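Local coordinates for protein ESSB (Geobacillus thermodenitrificans, PDB 2YNQ) that forms an integral membrane component of the bacterial type VII secretion system, here represented by its extracellular domain, at residues W81-G85 and R86-E90; Y141-E144 and R145-E149; E37-P40 and Y41-Y45; E133-Q136 and E137-E140. All coordinates share one frame; numbering follows the deposited sequence.

From the N terminus, contact 3 comes first, at the turn where the loop following helix 24-31 passes into helix 41-53. Contact 1 closes the bend between helices 75-85 and 89-99; it touches contact 3 where Ile82 packs on Gln44, so the two bends meet in the fold. Contacts 4 and 2 then follow one another along helix 124-152, adjoining at Glu140 and Tyr141, and close no loop; both have side chains packed on helix 102-118. All four are local and in series, with none nested or crossing. Contact 3 lies on the opposite side of the chain's centre from contacts 2 and 4, and contact 2 also reaches the second subunit.

Contact 1 of 4, residues W81-G85 and R86-E90; sequences WIYIG and RSQSE
A chi1 of -68° puts CG1 of Ile82 beside its backbone N and CG2 anti to it, while Arg86 runs extended from CG to NE; one turn apart, the two side chains lie alongside each other and point the same way. The methyl CG2 of Ile82 sits over one face of the guanidinium, 4.0 Å from NE of Arg86. Nearer the backbone, Arg86 CG lies 3.3 Å from Ile82 O, the same oxygen that accepts Arg86 N at 2.9 Å. Arg86 is the first residue to leave the helical path of helix 75-85, and a Schellman motif ends that helix. Its outer bond, from Gln88 N to Tyr83 O, is 2.8 Å long and nearly straight at 166°. Its inner bond joins Ser87 N to Ile84 O at 3.0 Å, with the donor well above the carbonyl plane. Ser87, with positive phi, is the C-prime residue that turns the chain, and Gln88 directly afterwards is the N-cap position of helix 89-99. The Gln88 amide approaches the Tyr83 ring at a slant, the planes 71° apart, with OE1 of Gln88 4.0 Å from CD1 of Tyr83. The carbonyls of Ile82, Tyr83 and Ile84 are thus taken up by amides of the turn itself, while the arginine guanidinium, with the Ile82 methyl over one face, ties the turn to Tyr34 O in the loop after helix 24-31 and, by weak bonds, to Leu31 O and to Tyr51 OH of helix 41-53.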
loop_
_atom_site.group_PDB
_atom_site.type_symbol
_atom_site.label_atom_id
_atom_site.label_comp_id
_atom_site.label_asym_id
_atom_site.label_seq_id
_atom_site.Cartn_x
_atom_site.Cartn_y
_atom_site.Cartn_z
ATOM N N TRP D 81 -10.478 7.625 -4.646
ATOM C CA TRP D 81 -10.110 6.483 -3.818
ATOM C C TRP D 81 -10.798 5.196 -4.236
ATOM O O TRP D 81 -10.219 4.108 -4.114
ATOM C CB TRP D 81 -10.315 6.791 -2.327
ATOM C CG TRP D 81 -9.225 7.720 -1.849
ATOM C CD1 TRP D 81 -9.346 9.044 -1.531
ATOM C CD2 TRP D 81 -7.825 7.395 -1.711
ATOM N NE1 TRP D 81 -8.110 9.559 -1.189
ATOM C CE2 TRP D 81 -7.167 8.561 -1.273
ATOM C CE3 TRP D 81 -7.074 6.224 -1.902
ATOM C CZ2 TRP D 81 -5.784 8.599 -1.031
ATOM C CZ3 TRP D 81 -5.701 6.259 -1.659
ATOM C CH2 TRP D 81 -5.072 7.441 -1.228
ATOM N N ILE D 82 -12.018 5.314 -4.750
ATOM C CA ILE D 82 -12.725 4.151 -5.226
ATOM C C ILE D 82 -11.997 3.579 -6.453
ATOM O O ILE D 82 -11.810 2.351 -6.563
ATOM C CB ILE D 82 -14.208 4.467 -5.549
ATOM C CG1 ILE D 82 -14.991 4.771 -4.260
ATOM C CG2 ILE D 82 -14.835 3.309 -6.343
ATOM C CD1 ILE D 82 -16.397 5.433 -4.465
ATOM N N TYR D 83 -11.562 4.449 -7.360
ATOM C CA TYR D 83 -10.809 3.949 -8.530
ATOM C C TYR D 83 -9.444 3.417 -8.170
ATOM O O TYR D 83 -8.975 2.430 -8.769
ATOM C CB TYR D 83 -10.620 5.008 -9.606
ATOM C CG TYR D 83 -11.883 5.574 -10.180
ATOM C CD1 TYR D 83 -12.964 4.759 -10.525
ATOM C CD2 TYR D 83 -11.977 6.944 -10.423
ATOM C CE1 TYR D 83 -14.133 5.319 -11.067
ATOM C CE2 TYR D 83 -13.112 7.504 -10.965
ATOM C CZ TYR D 83 -14.190 6.688 -11.281
ATOM O OH TYR D 83 -15.302 7.292 -11.836
ATOM N N ILE D 84 -8.771 4.084 -7.238
ATOM C CA ILE D 84 -7.531 3.526 -6.720
ATOM C C ILE D 84 -7.847 2.135 -6.192
ATOM O O ILE D 84 -7.160 1.180 -6.536
ATOM C CB ILE D 84 -6.902 4.355 -5.588
ATOM C CG1 ILE D 84 -6.291 5.659 -6.126
ATOM C CG2 ILE D 84 -5.869 3.517 -4.861
ATOM C CD1 ILE D 84 -4.991 5.502 -7.010
ATOM N N GLY D 85 -8.906 2.009 -5.386
ATOM C CA GLY D 85 -9.263 0.704 -4.803
ATOM C C GLY D 85 -9.573 -0.364 -5.848
ATOM O O GLY D 85 -9.295 -1.537 -5.640
ATOM N N ARG D 86 -10.151 0.041 -6.978
ATOM C CA ARG D 86 -10.541 -0.913 -8.016
ATOM C C ARG D 86 -9.413 -1.119 -9.020
ATOM O O ARG D 86 -9.586 -1.806 -10.015
ATOM C CB ARG D 86 -11.827 -0.474 -8.735
ATOM C CG ARG D 86 -13.028 -0.463 -7.845
ATOM C CD ARG D 86 -14.322 -0.042 -8.521
ATOM N NE ARG D 86 -15.466 -0.391 -7.657
ATOM C CZ ARG D 86 -16.745 -0.342 -8.019
ATOM N NH1 ARG D 86 -17.093 0.046 -9.242
ATOM N NH2 ARG D 86 -17.685 -0.703 -7.152
ATOM N N SER D 87 -8.252 -0.546 -8.743
ATOM C CA SER D 87 -7.100 -0.678 -9.629
ATOM C C SER D 87 -7.379 -0.065 -10.999
ATOM O O SER D 87 -7.003 -0.623 -12.026
ATOM C CB SER D 87 -6.687 -2.157 -9.773
ATOM O OG SER D 87 -6.329 -2.698 -8.510
ATOM N N GLN D 88 -8.065 1.064 -11.004
ATOM C CA GLN D 88 -8.313 1.811 -12.218
ATOM C C GLN D 88 -7.473 3.067 -12.105
ATOM O O GLN D 88 -7.996 4.189 -11.991
ATOM C CB GLN D 88 -9.802 2.122 -12.369
ATOM C CG GLN D 88 -10.635 0.881 -12.694
ATOM C CD GLN D 88 -12.152 1.142 -12.595
ATOM O OE1 GLN D 88 -12.756 0.938 -11.533
ATOM N NE2 GLN D 88 -12.759 1.622 -13.692
ATOM N N SER D 89 -6.153 2.865 -12.104
ATOM C CA SER D 89 -5.206 3.969 -11.811
ATOM C C SER D 89 -5.281 5.064 -12.864
ATOM O O SER D 89 -5.146 6.236 -12.539
ATOM C CB SER D 89 -3.762 3.462 -11.668
ATOM O OG SER D 89 -3.445 2.593 -12.747
ATOM N N GLU D 90 -5.532 4.674 -14.109
ATOM C CA GLU D 90 -5.720 5.646 -15.203
ATOM C C GLU D 90 -6.858 6.620 -14.905
ATOM O O GLU D 90 -6.718 7.837 -15.064
ATOM C CB GLU D 90 -5.933 4.905 -16.519
ATOM C CG GLU D 90 -4.660 4.154 -16.901
ATOM C CD GLU D 90 -4.878 2.982 -17.823
ATOM O OE1 GLU D 90 -5.536 2.019 -17.441
ATOM O OE2 GLU D 90 -4.350 3.009 -18.944
#

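Contact 2 of 4, residues Y141-E144 and R145-E149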
loop_
_atom_site.group_PDB
_atom_site.type_symbol
_atom_site.label_atom_id
_atom_site.label_comp_id
_atom_site.label_asym_id
_atom_site.label_seq_id
_atom_site.Cartn_x
_atom_site.Cartn_y
_atom_site.Cartn_z
ATOM N N TYR D 141 7.126 16.394 -9.811
ATOM C CA TYR D 141 6.191 16.732 -8.721
ATOM C C TYR D 141 6.880 16.670 -7.375
ATOM O O TYR D 141 6.667 17.524 -6.512
ATOM C CB TYR D 141 4.979 15.809 -8.699
ATOM C CG TYR D 141 3.969 16.081 -9.772
ATOM C CD1 TYR D 141 3.313 17.307 -9.848
ATOM C CD2 TYR D 141 3.646 15.100 -10.702
ATOM C CE1 TYR D 141 2.373 17.560 -10.854
ATOM C CE2 TYR D 141 2.717 15.338 -11.700
ATOM C CZ TYR D 141 2.090 16.569 -11.772
ATOM O OH TYR D 141 1.170 16.782 -12.758
ATOM N N GLU D 142 7.712 15.658 -7.198
ATOM C CA GLU D 142 8.507 15.560 -5.991
ATOM C C GLU D 142 9.401 16.783 -5.802
ATOM O O GLU D 142 9.546 17.283 -4.679
ATOM C CB GLU D 142 9.315 14.274 -5.998
ATOM C CG GLU D 142 8.505 13.060 -5.583
ATOM C CD GLU D 142 8.086 13.146 -4.129
ATOM O OE1 GLU D 142 7.069 13.812 -3.854
ATOM O OE2 GLU D 142 8.795 12.586 -3.260
ATOM N N ARG D 143 9.981 17.276 -6.897
ATOM C CA ARG D 143 10.782 18.493 -6.839
ATOM C C ARG D 143 9.903 19.664 -6.402
ATOM O O ARG D 143 10.323 20.486 -5.583
ATOM C CB ARG D 143 11.465 18.779 -8.183
ATOM C CG ARG D 143 12.490 19.899 -8.130
ATOM C CD ARG D 143 13.369 19.926 -9.376
ATOM N NE ARG D 143 14.233 18.745 -9.493
ATOM C CZ ARG D 143 14.028 17.740 -10.343
ATOM N NH1 ARG D 143 12.990 17.761 -11.173
ATOM N NH2 ARG D 143 14.874 16.716 -10.367
ATOM N N GLU D 144 8.677 19.719 -6.927
ATOM C CA GLU D 144 7.743 20.793 -6.576
ATOM C C GLU D 144 7.329 20.778 -5.104
ATOM O O GLU D 144 7.245 21.845 -4.471
ATOM C CB GLU D 144 6.517 20.793 -7.490
ATOM C CG GLU D 144 6.781 21.451 -8.827
ATOM C CD GLU D 144 5.626 21.320 -9.796
ATOM O OE1 GLU D 144 4.563 20.777 -9.416
ATOM O OE2 GLU D 144 5.787 21.766 -10.952
ATOM N N ARG D 145 7.092 19.579 -4.569
ATOM C CA ARG D 145 6.762 19.415 -3.160
ATOM C C ARG D 145 7.897 19.928 -2.281
ATOM O O ARG D 145 7.668 20.696 -1.343
ATOM C CB ARG D 145 6.449 17.956 -2.830
ATOM C CG ARG D 145 5.972 17.742 -1.401
ATOM C CD ARG D 145 5.746 16.263 -1.063
ATOM N NE ARG D 145 6.898 15.417 -1.394
ATOM C CZ ARG D 145 8.078 15.452 -0.776
ATOM N NH1 ARG D 145 8.297 16.305 0.217
ATOM N NH2 ARG D 145 9.050 14.639 -1.163
ATOM N N LYS D 146 9.118 19.509 -2.605
ATOM C CA LYS D 146 10.301 19.900 -1.844
ATOM C C LYS D 146 10.491 21.423 -1.792
ATOM O O LYS D 146 10.800 21.978 -0.736
ATOM C CB LYS D 146 11.546 19.193 -2.391
ATOM C CG LYS D 146 11.957 17.949 -1.595
ATOM C CD LYS D 146 12.907 17.031 -2.371
ATOM C CE LYS D 146 12.123 16.076 -3.280
ATOM N NZ LYS D 146 12.964 15.084 -4.003
ATOM N N GLU D 147 10.281 22.088 -2.925
ATOM C CA GLU D 147 10.396 23.548 -3.019
ATOM C C GLU D 147 9.293 24.298 -2.265
ATOM O O GLU D 147 9.537 25.367 -1.686
ATOM C CB GLU D 147 10.453 23.992 -4.483
ATOM C CG GLU D 147 11.861 23.927 -5.081
ATOM C CD GLU D 147 11.873 24.026 -6.601
ATOM O OE1 GLU D 147 11.156 24.890 -7.158
ATOM O OE2 GLU D 147 12.610 23.241 -7.240
ATOM N N SER D 148 8.082 23.736 -2.283
ATOM C CA SER D 148 6.985 24.242 -1.471
ATOM C C SER D 148 7.381 24.217 0.005
ATOM O O SER D 148 7.284 25.239 0.692
ATOM C CB SER D 148 5.716 23.420 -1.708
ATOM O OG SER D 148 4.706 23.753 -0.773
ATOM N N GLU D 149 7.855 23.062 0.469
ATOM C CA GLU D 149 8.254 22.883 1.866
ATOM C C GLU D 149 9.441 23.763 2.263
ATOM O O GLU D 149 9.526 24.221 3.408
ATOM C CB GLU D 149 8.532 21.409 2.166
ATOM C CG GLU D 149 7.269 20.552 2.194
ATOM C CD GLU D 149 7.531 19.093 2.531
ATOM O OE1 GLU D 149 8.610 18.785 3.088
ATOM O OE2 GLU D 149 6.647 18.255 2.247
#
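Glu142, Arg145 and Glu149 form a salt-bridge network along one side of helix 124-152. Arg145 grips Glu142 side-on with two nitrogens: NE donates to OE1 of Glu142 at 2.9 Å, and NH2 donates to OE2 of Glu142, also at 2.9 Å and close to straight at 171°. Both oxygens lie near the guanidinium plane, but the carboxylate is turned 47° against it; OE1 is met on its syn side and OE2 from above the carboxylate plane. The bend at chi2 of Glu142 and a further bend at chi3 of Arg145 (51°) bring the two groups together. The third nitrogen, NH1 of Arg145, reaches OE2 of Glu149 at a longer 3.3 Å. With spacings of three and four residues, this is the i to i+3 and i+4 pairing of a single alpha helix, whose backbone continues regularly beneath it, Arg145 N bonding to Tyr141 O at 2.9 Å. Helix 102-118 lies against this region: Tyr141 packs on Ile105 and Val106, and Arg145 on Arg102 and Asp103. Arg145 NH2 also forms a salt bridge with Glu60 of the second subunit, where Thr58 of that subunit packs on Glu142. Round the helix, the Lys146 chain folds back at chi3, placing CE 3.2 Å from Glu142 O. Arg143 and Glu147 run alongside each other, but OE2 of Glu147 meets the aliphatic part of the arginine, 3.5 Å from CG of Arg143. The guanidinium of Arg143 turns instead to Glu140, through a salt bridge from NH1.

Contact 3 of 4, residues E37-P40 and Y41-Y45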
loop_
_atom_site.group_PDB
_atom_site.type_symbol
_atom_site.label_atom_id
_atom_site.label_comp_id
_atom_site.label_asym_id
_atom_site.label_seq_id
_atom_site.Cartn_x
_atom_site.Cartn_y
_atom_site.Cartn_z
ATOM N N GLU D 37 -20.097 6.389 -9.933
ATOM C CA GLU D 37 -20.544 7.717 -10.322
ATOM C C GLU D 37 -22.060 7.879 -10.117
ATOM O O GLU D 37 -22.546 8.980 -9.907
ATOM C CB GLU D 37 -20.140 8.038 -11.775
ATOM C CG GLU D 37 -18.630 7.896 -12.100
ATOM C CD GLU D 37 -18.172 6.427 -12.276
ATOM O OE1 GLU D 37 -19.001 5.527 -12.527
ATOM O OE2 GLU D 37 -16.959 6.150 -12.157
ATOM N N ASP D 38 -22.806 6.781 -10.165
ATOM C CA ASP D 38 -24.247 6.882 -9.980
ATOM C C ASP D 38 -24.738 6.591 -8.556
ATOM O O ASP D 38 -25.937 6.644 -8.287
ATOM C CB ASP D 38 -25.018 6.016 -10.984
ATOM C CG ASP D 38 -26.361 6.640 -11.342
ATOM O OD1 ASP D 38 -26.327 7.816 -11.797
ATOM O OD2 ASP D 38 -27.433 5.993 -11.129
ATOM N N MET D 39 -23.819 6.285 -7.653
ATOM C CA MET D 39 -24.189 5.981 -6.289
ATOM C C MET D 39 -24.656 7.222 -5.537
ATOM O O MET D 39 -24.139 8.316 -5.766
ATOM C CB MET D 39 -22.993 5.368 -5.576
ATOM C CG MET D 39 -22.806 3.910 -5.866
ATOM S SD MET D 39 -21.248 3.305 -5.217
ATOM C CE MET D 39 -21.261 1.648 -5.911
ATOM N N PRO D 40 -25.623 7.067 -4.624
ATOM C CA PRO D 40 -25.896 8.173 -3.723
ATOM C C PRO D 40 -24.645 8.519 -2.909
ATOM O O PRO D 40 -23.806 7.648 -2.606
ATOM C CB PRO D 40 -26.979 7.609 -2.812
ATOM C CG PRO D 40 -27.644 6.564 -3.658
ATOM C CD PRO D 40 -26.512 5.927 -4.368
ATOM N N TYR D 41 -24.535 9.788 -2.554
ATOM C CA TYR D 41 -23.373 10.325 -1.872
ATOM C C TYR D 41 -23.003 9.543 -0.600
ATOM O O TYR D 41 -21.833 9.221 -0.377
ATOM C CB TYR D 41 -23.607 11.822 -1.625
ATOM C CG TYR D 41 -22.510 12.532 -0.872
ATOM C CD1 TYR D 41 -21.276 12.799 -1.476
ATOM C CD2 TYR D 41 -22.705 12.944 0.442
ATOM C CE1 TYR D 41 -20.275 13.454 -0.784
ATOM C CE2 TYR D 41 -21.700 13.602 1.137
ATOM C CZ TYR D 41 -20.492 13.849 0.524
ATOM O OH TYR D 41 -19.504 14.500 1.220
ATOM N N VAL D 42 -23.990 9.159 0.203
ATOM C CA VAL D 42 -23.698 8.359 1.389
ATOM C C VAL D 42 -23.092 7.001 1.009
ATOM O O VAL D 42 -22.260 6.465 1.744
ATOM C CB VAL D 42 -24.955 8.203 2.314
ATOM C CG1 VAL D 42 -26.105 7.458 1.617
ATOM C CG2 VAL D 42 -24.595 7.541 3.656
ATOM N N ILE D 43 -23.493 6.440 -0.134
ATOM C CA ILE D 43 -22.980 5.136 -0.549
ATOM C C ILE D 43 -21.554 5.300 -1.117
ATOM O O ILE D 43 -20.656 4.520 -0.799
ATOM C CB ILE D 43 -23.937 4.417 -1.550
ATOM C CG1 ILE D 43 -25.368 4.273 -0.973
ATOM C CG2 ILE D 43 -23.354 3.096 -2.026
ATOM C CD1 ILE D 43 -25.506 3.521 0.362
ATOM N N GLN D 44 -21.341 6.338 -1.925
ATOM C CA GLN D 44 -19.985 6.706 -2.294
ATOM C C GLN D 44 -19.084 6.821 -1.050
ATOM O O GLN D 44 -17.935 6.370 -1.072
ATOM C CB GLN D 44 -19.973 8.014 -3.092
ATOM C CG GLN D 44 -20.598 7.921 -4.482
ATOM C CD GLN D 44 -20.718 9.286 -5.128
ATOM O OE1 GLN D 44 -20.847 10.296 -4.433
ATOM N NE2 GLN D 44 -20.684 9.328 -6.458
ATOM N N TYR D 45 -19.623 7.408 0.025
ATOM C CA TYR D 45 -18.901 7.586 1.286
ATOM C C TYR D 45 -18.505 6.254 1.892
ATOM O O TYR D 45 -17.355 6.074 2.313
ATOM C CB TYR D 45 -19.752 8.370 2.299
ATOM C CG TYR D 45 -19.185 8.367 3.705
ATOM C CD1 TYR D 45 -18.023 9.072 4.001
ATOM C CD2 TYR D 45 -19.801 7.644 4.738
ATOM C CE1 TYR D 45 -17.483 9.058 5.291
ATOM C CE2 TYR D 45 -19.274 7.622 6.035
ATOM C CZ TYR D 45 -18.111 8.335 6.312
ATOM O OH TYR D 45 -17.546 8.344 7.588
#
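Met39 and Pro40 lead into helix 41-53, with Pro40 at its N-cap position, and both lay their side chains against Ile43 in the first turn. The tighter part centres on the buried Met39 and Ile43. Met39 runs extended beyond CG and crosses Ile43 at about a right angle, its SD 3.8 Å from CG2 of Ile43. The exposed Pro40 ring closes the edge of this cluster, lying alongside the other branch of the isoleucine with CD of Pro40 3.9 Å from CG1 of Ile43. With CG1 beside the backbone N and CG2 anti to it (chi1 -56°), Ile43 offers one branch to each neighbour. Tyr12 of helix 7-19 packs on all three of these residues, and Leu31 of helix 24-31 on Met39 and Ile43. Pro40 O starts the helical bonding: Gln44 N donates to it at 2.9 Å and 166°, whereas Ile43 N reaches it only weakly. The other side is looser. Val42 is exposed and barely touches the residues before the helix, and Tyr41 swings its ring away to bond through OH to Thr73 O. Gln44, also buried, belongs to the tight part; it is extended beyond CG, with its amide held by two bonds from NE2, to Pro36 O and to Glu75 OE2. Its aliphatic part rests on the methionine, CG of Gln44 lying 3.7 Å from CB of Met39.

Contact 4 of 4, residues E133-Q136 and E137-E140; sequences EIDQ and EIKE
Ile134 and Ile138, one turn apart on helix 124-152, make the apolar ridge of this stretch of alpha helix. Followed outward, Ile138 begins with CB 3.6 Å from Ile134 O, the carbonyl that also accepts Ile138 N at 2.8 Å. CG1 of Ile138 stays close to that oxygen, 3.5 Å from Ile134 O, since chi1 of -76° sets it beside the backbone N. From there chi2, at 159°, stretches the chain back along the helix, and its tip CD1 comes to rest 3.6 Å from CG2 of Ile134. The two branched chains meet at a slant, methyl against methyl. Helix 102-118 lies over this ridge, with Tyr112 on Ile134 and with Leu109 and Leu110 on Ile138, so the pair belongs to the seam between the two helices. Next to the ridge, Glu137 extends its carboxylate beyond CG toward another helix, where OE2 forms a salt bridge with Arg97 NH1. The polar side carries Gln136 and Glu140, which run alongside each other and point the same way, both bent at chi2. Their amide and carboxylate planes are nearly coplanar, 21° apart. Glu140 OE1 has its partner further along the helix, a salt bridge to Arg143 NH1. Toward Gln136 it presents oxygen to oxygen, OE1 of Glu140 lying 3.9 Å from OE1 of Gln136.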
loop_
_atom_site.group_PDB
_atom_site.type_symbol
_atom_site.label_atom_id
_atom_site.label_comp_id
_atom_site.label_asym_id
_atom_site.label_seq_id
_atom_site.Cartn_x
_atom_site.Cartn_y
_atom_site.Cartn_z
ATOM N N GLU D 133 9.140 7.873 -18.629
ATOM C CA GLU D 133 8.235 9.021 -18.655
ATOM C C GLU D 133 7.570 9.244 -17.286
ATOM O O GLU D 133 7.431 10.387 -16.833
ATOM C CB GLU D 133 7.143 8.850 -19.710
ATOM C CG GLU D 133 7.609 8.781 -21.163
ATOM C CD GLU D 133 6.447 8.605 -22.145
ATOM O OE1 GLU D 133 5.266 8.812 -21.749
ATOM O OE2 GLU D 133 6.719 8.258 -23.318
ATOM N N ILE D 134 7.165 8.157 -16.627
ATOM C CA ILE D 134 6.402 8.262 -15.374
ATOM C C ILE D 134 7.279 8.733 -14.242
ATOM O O ILE D 134 6.912 9.625 -13.490
ATOM C CB ILE D 134 5.677 6.926 -15.006
ATOM C CG1 ILE D 134 4.433 6.749 -15.876
ATOM C CG2 ILE D 134 5.278 6.894 -13.541
ATOM C CD1 ILE D 134 3.984 5.320 -16.003
ATOM N N ASP D 135 8.451 8.128 -14.140
ATOM C CA ASP D 135 9.397 8.469 -13.099
ATOM C C ASP D 135 9.857 9.915 -13.199
ATOM O O ASP D 135 10.088 10.574 -12.184
ATOM C CB ASP D 135 10.577 7.507 -13.149
ATOM C CG ASP D 135 10.224 6.145 -12.605
ATOM O OD1 ASP D 135 9.637 6.075 -11.495
ATOM O OD2 ASP D 135 10.545 5.150 -13.279
ATOM N N GLN D 136 9.969 10.400 -14.430
ATOM C CA GLN D 136 10.326 11.784 -14.691
ATOM C C GLN D 136 9.222 12.728 -14.211
ATOM O O GLN D 136 9.495 13.737 -13.554
ATOM C CB GLN D 136 10.674 11.968 -16.186
ATOM C CG GLN D 136 11.150 13.374 -16.601
ATOM C CD GLN D 136 12.186 13.980 -15.652
ATOM O OE1 GLN D 136 11.872 14.896 -14.875
ATOM N NE2 GLN D 136 13.419 13.464 -15.703
ATOM N N GLU D 137 7.971 12.384 -14.503
ATOM C CA GLU D 137 6.837 13.149 -13.973
ATOM C C GLU D 137 6.742 13.122 -12.444
ATOM O O GLU D 137 6.489 14.150 -11.801
ATOM C CB GLU D 137 5.531 12.680 -14.581
ATOM C CG GLU D 137 4.397 13.586 -14.234
ATOM C CD GLU D 137 3.168 13.328 -15.056
ATOM O OE1 GLU D 137 3.146 12.324 -15.806
ATOM O OE2 GLU D 137 2.222 14.142 -14.949
ATOM N N ILE D 138 6.953 11.947 -11.864
ATOM C CA ILE D 138 6.939 11.819 -10.411
ATOM C C ILE D 138 8.030 12.704 -9.816
ATOM O O ILE D 138 7.761 13.493 -8.913
ATOM C CB ILE D 138 7.107 10.345 -9.960
ATOM C CG1 ILE D 138 5.789 9.586 -10.160
ATOM C CG2 ILE D 138 7.574 10.271 -8.496
ATOM C CD1 ILE D 138 5.944 8.085 -10.232
ATOM N N LYS D 139 9.245 12.593 -10.352
ATOM C CA LYS D 139 10.363 13.383 -9.839
ATOM C C LYS D 139 10.110 14.883 -9.971
ATOM O O LYS D 139 10.420 15.652 -9.062
ATOM C CB LYS D 139 11.692 12.982 -10.480
ATOM C CG LYS D 139 12.862 13.321 -9.581
ATOM C CD LYS D 139 14.200 12.794 -10.080
ATOM C CE LYS D 139 15.263 13.079 -9.026
ATOM N NZ LYS D 139 16.612 12.673 -9.490
ATOM N N GLU D 140 9.501 15.285 -11.083
ATOM C CA GLU D 140 9.097 16.672 -11.264
ATOM C C GLU D 140 8.178 17.167 -10.129
ATOM O O GLU D 140 8.439 18.227 -9.545
ATOM C CB GLU D 140 8.477 16.883 -12.658
ATOM C CG GLU D 140 8.574 18.321 -13.167
ATOM C CD GLU D 140 9.942 18.950 -12.877
ATOM O OE1 GLU D 140 10.956 18.424 -13.396
ATOM O OE2 GLU D 140 10.015 19.959 -12.124
#